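Local structure of CglIIR protein (Corynebacterium glutamicum, 6F1S) at residues A[36-41]-A[57-62]; A[95-100]-A[115-120]. The protein forms the H subunit of the CglI restriction endonuclease, a subunit with a helicase-like DEAD-Z1 motor that probably hydrolyses nucleoside triphosphates; this chain is the subunit's C-terminal domain. All coordinates share one frame; numbering follows the deposited sequence.

Contact 1 (36-41 with 57-62) and contact 2 (95-100 with 115-120) lie on opposite faces of the mixed five-stranded sheet, their centres about 17 Å apart. The first joins two helices on one face, the second a sheet strand to a helix on the other, so they have no element in common. They nevertheless touch, because strand 92-100 also faces helix 32-46: Leu-39 O packs on Leu-96 CD1 at 3.6 Å, and Leu-40 on Thr-98. Each is partly buried and couples an apolar pair to the end of a long basic side chain. In contact 1 that end is the amine of exposed Lys-38; in contact 2 it is the guanidinium of Arg-97, held by two carboxylates.

Contact 1 of 2, residues A[36-41]-A[57-62]; sequences DKKLLA and IITILN
Helices 32-46 and 54-61 lie side by side on one face of the mixed sheet, and Leu-39 and Ile-60 join them on the inner side. The axes of the two short segments run roughly antiparallel at 145° and come no nearer than 12.1 Å, a wide spacing spanned by side-chain ends. Leu-39 CD2 meets the end of Ile-60, 4.1 Å from CD1 and 4.2 Å from the CG2 branch, so a single methyl of the leucine touches both arms of the isoleucine. In Ile-60, CG1 stands anti to the carbonyl carbon (chi1 -71°), and the extended chi2 (168°) carries CD1 on toward the leucine. Below this pair lies the sheet, where Leu-39 rests on Leu-129 and Trp-153 and Ile-60 on Met-94.

At the outer, exposed side Lys-38 reaches across with a chain bent at chi2 and chi4. Its NZ comes to 4.0 Å from Ile-60 CG1 and 4.3 Å from Thr-59 CG2. The hydroxyl of Thr-59 is bonded within its own helix, to Arg-55 O. The contact therefore rests about equally on one apolar pair at the sheet side and on the lysine reaching over the isoleucine at the solvent side, without a polar bond across.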
# COMPACT_ATOMS: atom_id res chain seq x y z
N ASP A 36 -6.40 -3.30 -10.11
CA ASP A 36 -7.67 -3.14 -9.40
C ASP A 36 -8.50 -4.43 -9.43
O ASP A 36 -8.99 -4.88 -8.40
CB ASP A 36 -8.48 -1.99 -9.99
CG ASP A 36 -9.63 -1.56 -9.10
OD1 ASP A 36 -9.42 -1.45 -7.87
OD2 ASP A 36 -10.74 -1.35 -9.63
N LYS A 37 -8.64 -5.02 -10.61
CA LYS A 37 -9.32 -6.30 -10.76
C LYS A 37 -8.66 -7.37 -9.89
O LYS A 37 -9.34 -8.16 -9.23
CB LYS A 37 -9.31 -6.74 -12.23
CG LYS A 37 -10.13 -7.99 -12.53
CD LYS A 37 -9.82 -8.52 -13.93
CE LYS A 37 -10.84 -9.56 -14.39
NZ LYS A 37 -12.18 -8.95 -14.65
N LYS A 38 -7.33 -7.37 -9.89
CA LYS A 38 -6.54 -8.32 -9.11
C LYS A 38 -6.74 -8.16 -7.60
O LYS A 38 -7.01 -9.13 -6.90
CB LYS A 38 -5.06 -8.17 -9.47
CG LYS A 38 -4.09 -8.73 -8.45
CD LYS A 38 -3.72 -10.18 -8.74
CE LYS A 38 -2.44 -10.58 -8.02
NZ LYS A 38 -1.26 -9.78 -8.48
N LEU A 39 -6.62 -6.93 -7.11
CA LEU A 39 -6.75 -6.66 -5.68
C LEU A 39 -8.18 -6.87 -5.19
O LEU A 39 -8.40 -7.41 -4.10
CB LEU A 39 -6.28 -5.24 -5.35
CG LEU A 39 -4.78 -4.96 -5.51
CD1 LEU A 39 -4.44 -3.52 -5.15
CD2 LEU A 39 -3.95 -5.93 -4.68
N LEU A 40 -9.16 -6.47 -5.99
CA LEU A 40 -10.56 -6.66 -5.63
C LEU A 40 -10.97 -8.13 -5.65
O LEU A 40 -11.80 -8.56 -4.85
CB LEU A 40 -11.47 -5.85 -6.55
CG LEU A 40 -11.41 -4.33 -6.36
CD1 LEU A 40 -12.34 -3.63 -7.34
CD2 LEU A 40 -11.74 -3.94 -4.92
N ALA A 41 -10.38 -8.91 -6.56
CA ALA A 41 -10.64 -10.35 -6.58
C ALA A 41 -10.01 -11.00 -5.35
O ALA A 41 -10.56 -11.95 -4.80
CB ALA A 41 -10.10 -11.00 -7.84
N ILE A 57 3.43 -10.52 -2.43
CA ILE A 57 3.58 -9.12 -2.06
C ILE A 57 4.43 -8.37 -3.09
O ILE A 57 4.04 -7.31 -3.57
CB ILE A 57 4.24 -8.97 -0.67
CG1 ILE A 57 3.21 -9.18 0.43
CG2 ILE A 57 4.85 -7.59 -0.52
CD1 ILE A 57 2.25 -8.02 0.59
N ILE A 58 5.60 -8.93 -3.40
CA ILE A 58 6.53 -8.31 -4.35
C ILE A 58 5.83 -8.03 -5.67
O ILE A 58 5.94 -6.94 -6.23
CB ILE A 58 7.75 -9.19 -4.63
CG1 ILE A 58 8.51 -9.51 -3.34
CG2 ILE A 58 8.67 -8.52 -5.64
CD1 ILE A 58 9.03 -8.30 -2.64
N THR A 59 5.13 -9.04 -6.16
CA THR A 59 4.43 -8.98 -7.44
C THR A 59 3.43 -7.83 -7.47
O THR A 59 3.30 -7.13 -8.47
CB THR A 59 3.69 -10.31 -7.73
OG1 THR A 59 4.64 -11.38 -7.72
CG2 THR A 59 2.99 -10.26 -9.07
N ILE A 60 2.74 -7.64 -6.35
CA ILE A 60 1.77 -6.56 -6.21
C ILE A 60 2.48 -5.21 -6.18
O ILE A 60 2.06 -4.26 -6.84
CB ILE A 60 0.92 -6.74 -4.93
CG1 ILE A 60 -0.04 -7.91 -5.11
CG2 ILE A 60 0.19 -5.46 -4.58
CD1 ILE A 60 -0.71 -8.36 -3.84
N LEU A 61 3.57 -5.14 -5.43
CA LEU A 61 4.36 -3.92 -5.34
C LEU A 61 4.94 -3.51 -6.69
O LEU A 61 5.02 -2.32 -7.00
CB LEU A 61 5.48 -4.08 -4.30
CG LEU A 61 5.03 -4.18 -2.84
CD1 LEU A 61 6.21 -4.46 -1.91
CD2 LEU A 61 4.30 -2.92 -2.40
N ASN A 62 5.32 -4.49 -7.51
CA ASN A 62 5.86 -4.22 -8.84
C ASN A 62 4.87 -3.56 -9.77
O ASN A 62 5.24 -2.99 -10.79
CB ASN A 62 6.36 -5.51 -9.49
CG ASN A 62 7.67 -5.98 -8.92
OD1 ASN A 62 8.53 -5.18 -8.55
ND2 ASN A 62 7.85 -7.30 -8.85

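Contact 2 of 2, residues A[95-100]-A[115-120]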
# COMPACT_ATOMS: atom_id res chain seq x y z
N VAL A 95 -3.45 -5.50 4.34
CA VAL A 95 -4.75 -4.92 4.64
C VAL A 95 -5.25 -4.12 3.44
O VAL A 95 -4.55 -3.23 2.95
CB VAL A 95 -4.69 -4.03 5.90
CG1 VAL A 95 -6.03 -3.36 6.16
CG2 VAL A 95 -4.25 -4.85 7.11
N LEU A 96 -6.43 -4.47 2.95
CA LEU A 96 -7.05 -3.80 1.82
C LEU A 96 -8.29 -3.06 2.28
O LEU A 96 -9.22 -3.67 2.80
CB LEU A 96 -7.44 -4.80 0.72
CG LEU A 96 -6.39 -5.78 0.20
CD1 LEU A 96 -6.99 -6.72 -0.85
CD2 LEU A 96 -5.19 -5.04 -0.38
N ARG A 97 -8.30 -1.74 2.09
CA ARG A 97 -9.47 -0.92 2.41
C ARG A 97 -10.02 -0.28 1.15
O ARG A 97 -9.27 0.26 0.33
CB ARG A 97 -9.12 0.17 3.42
CG ARG A 97 -8.42 -0.30 4.67
CD ARG A 97 -9.35 -1.07 5.59
NE ARG A 97 -8.68 -1.32 6.86
CZ ARG A 97 -8.95 -2.34 7.66
NH1 ARG A 97 -9.89 -3.22 7.32
NH2 ARG A 97 -8.28 -2.49 8.79
N THR A 98 -11.34 -0.32 1.00
CA THR A 98 -11.97 0.34 -0.13
C THR A 98 -12.87 1.48 0.34
O THR A 98 -13.06 1.68 1.54
CB THR A 98 -12.76 -0.66 -0.98
OG1 THR A 98 -13.79 -1.25 -0.19
CG2 THR A 98 -11.82 -1.75 -1.50
N ASN A 99 -13.42 2.22 -0.62
CA ASN A 99 -14.28 3.38 -0.35
C ASN A 99 -13.56 4.39 0.55
O ASN A 99 -14.18 5.05 1.39
CB ASN A 99 -15.61 2.92 0.28
CG ASN A 99 -16.58 4.07 0.49
OD1 ASN A 99 -16.70 4.97 -0.35
ND2 ASN A 99 -17.27 4.07 1.64
N ARG A 100 -12.25 4.52 0.39
CA ARG A 100 -11.51 5.53 1.12
C ARG A 100 -11.65 6.88 0.44
O ARG A 100 -11.74 6.96 -0.79
CB ARG A 100 -10.03 5.15 1.25
CG ARG A 100 -9.78 3.82 1.98
CD ARG A 100 -10.32 3.82 3.41
NE ARG A 100 -11.76 3.55 3.45
CZ ARG A 100 -12.54 3.80 4.49
NH1 ARG A 100 -12.03 4.31 5.60
NH2 ARG A 100 -13.84 3.52 4.42
N GLN A 115 -4.04 3.28 11.86
CA GLN A 115 -2.91 3.77 12.64
C GLN A 115 -2.63 2.81 13.80
O GLN A 115 -1.51 2.32 13.96
CB GLN A 115 -3.16 5.18 13.18
CG GLN A 115 -2.62 6.33 12.32
CD GLN A 115 -1.10 6.36 12.23
OE1 GLN A 115 -0.40 5.73 13.03
NE2 GLN A 115 -0.58 7.07 11.25
N ALA A 116 -3.67 2.53 14.58
CA ALA A 116 -3.54 1.64 15.74
C ALA A 116 -3.18 0.23 15.29
O ALA A 116 -2.37 -0.43 15.93
CB ALA A 116 -4.83 1.63 16.56
N LEU A 117 -3.79 -0.22 14.19
CA LEU A 117 -3.50 -1.53 13.63
C LEU A 117 -2.02 -1.66 13.34
O LEU A 117 -1.38 -2.63 13.75
CB LEU A 117 -4.33 -1.78 12.36
CG LEU A 117 -4.32 -3.18 11.72
CD1 LEU A 117 -5.58 -3.38 10.89
CD2 LEU A 117 -3.08 -3.44 10.86
N SER A 118 -1.47 -0.68 12.63
CA SER A 118 -0.08 -0.75 12.19
C SER A 118 0.88 -0.62 13.36
O SER A 118 1.93 -1.25 13.38
CB SER A 118 0.21 0.32 11.13
OG SER A 118 0.07 1.63 11.66
N ARG A 119 0.53 0.20 14.35
CA ARG A 119 1.37 0.30 15.53
C ARG A 119 1.41 -1.03 16.29
O ARG A 119 2.44 -1.41 16.83
CB ARG A 119 0.89 1.43 16.44
CG ARG A 119 1.16 2.82 15.88
CD ARG A 119 1.00 3.88 16.95
NE ARG A 119 1.59 5.16 16.55
CZ ARG A 119 0.90 6.28 16.34
NH1 ARG A 119 -0.42 6.28 16.51
NH2 ARG A 119 1.52 7.39 15.98
N ALA A 120 0.28 -1.73 16.30
CA ALA A 120 0.20 -3.00 17.01
C ALA A 120 0.91 -4.15 16.29
O ALA A 120 1.24 -5.16 16.91
CB ALA A 120 -1.26 -3.37 17.26
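Leu-117 of helix 112-120 packs on Val-95 and Arg-97 of strand 92-100, and this strand and helix are the first two elements of a beta-alpha-beta unit that the parallel strand 126-132 completes. Leu-117 is the residue of the helix segment that meets the strand, and its two methyls go to different partners.

The apolar part is small: Val-95 CG2 lies 4.2 Å from Leu-117 CD2, the two side chains passing each other in opposite directions. With CG anti to the backbone N (chi1 -171°), Leu-117 extends from the helix toward the sheet.

The polar group at this interface is the guanidinium of Arg-97. A bend at chi2 (-72°) turns the chain so that this group lies against Val-95, with CG1 of the valine 3.3 Å above one face, offset toward the rim. In salt bridges NH2 pairs with Asp-114, on the same helix as Leu-117, and NH1 with Glu-48, so the two terminal nitrogens are tied to separate carboxylates, which would fix the rotation of the group and probably balance its charge. The arginine thus links strand to helix by charge as well as by packing. The other methyl of the leucine meets the guanidinium edge near its plane, Leu-117 CD1 lying 3.5 Å from Arg-97 NH2.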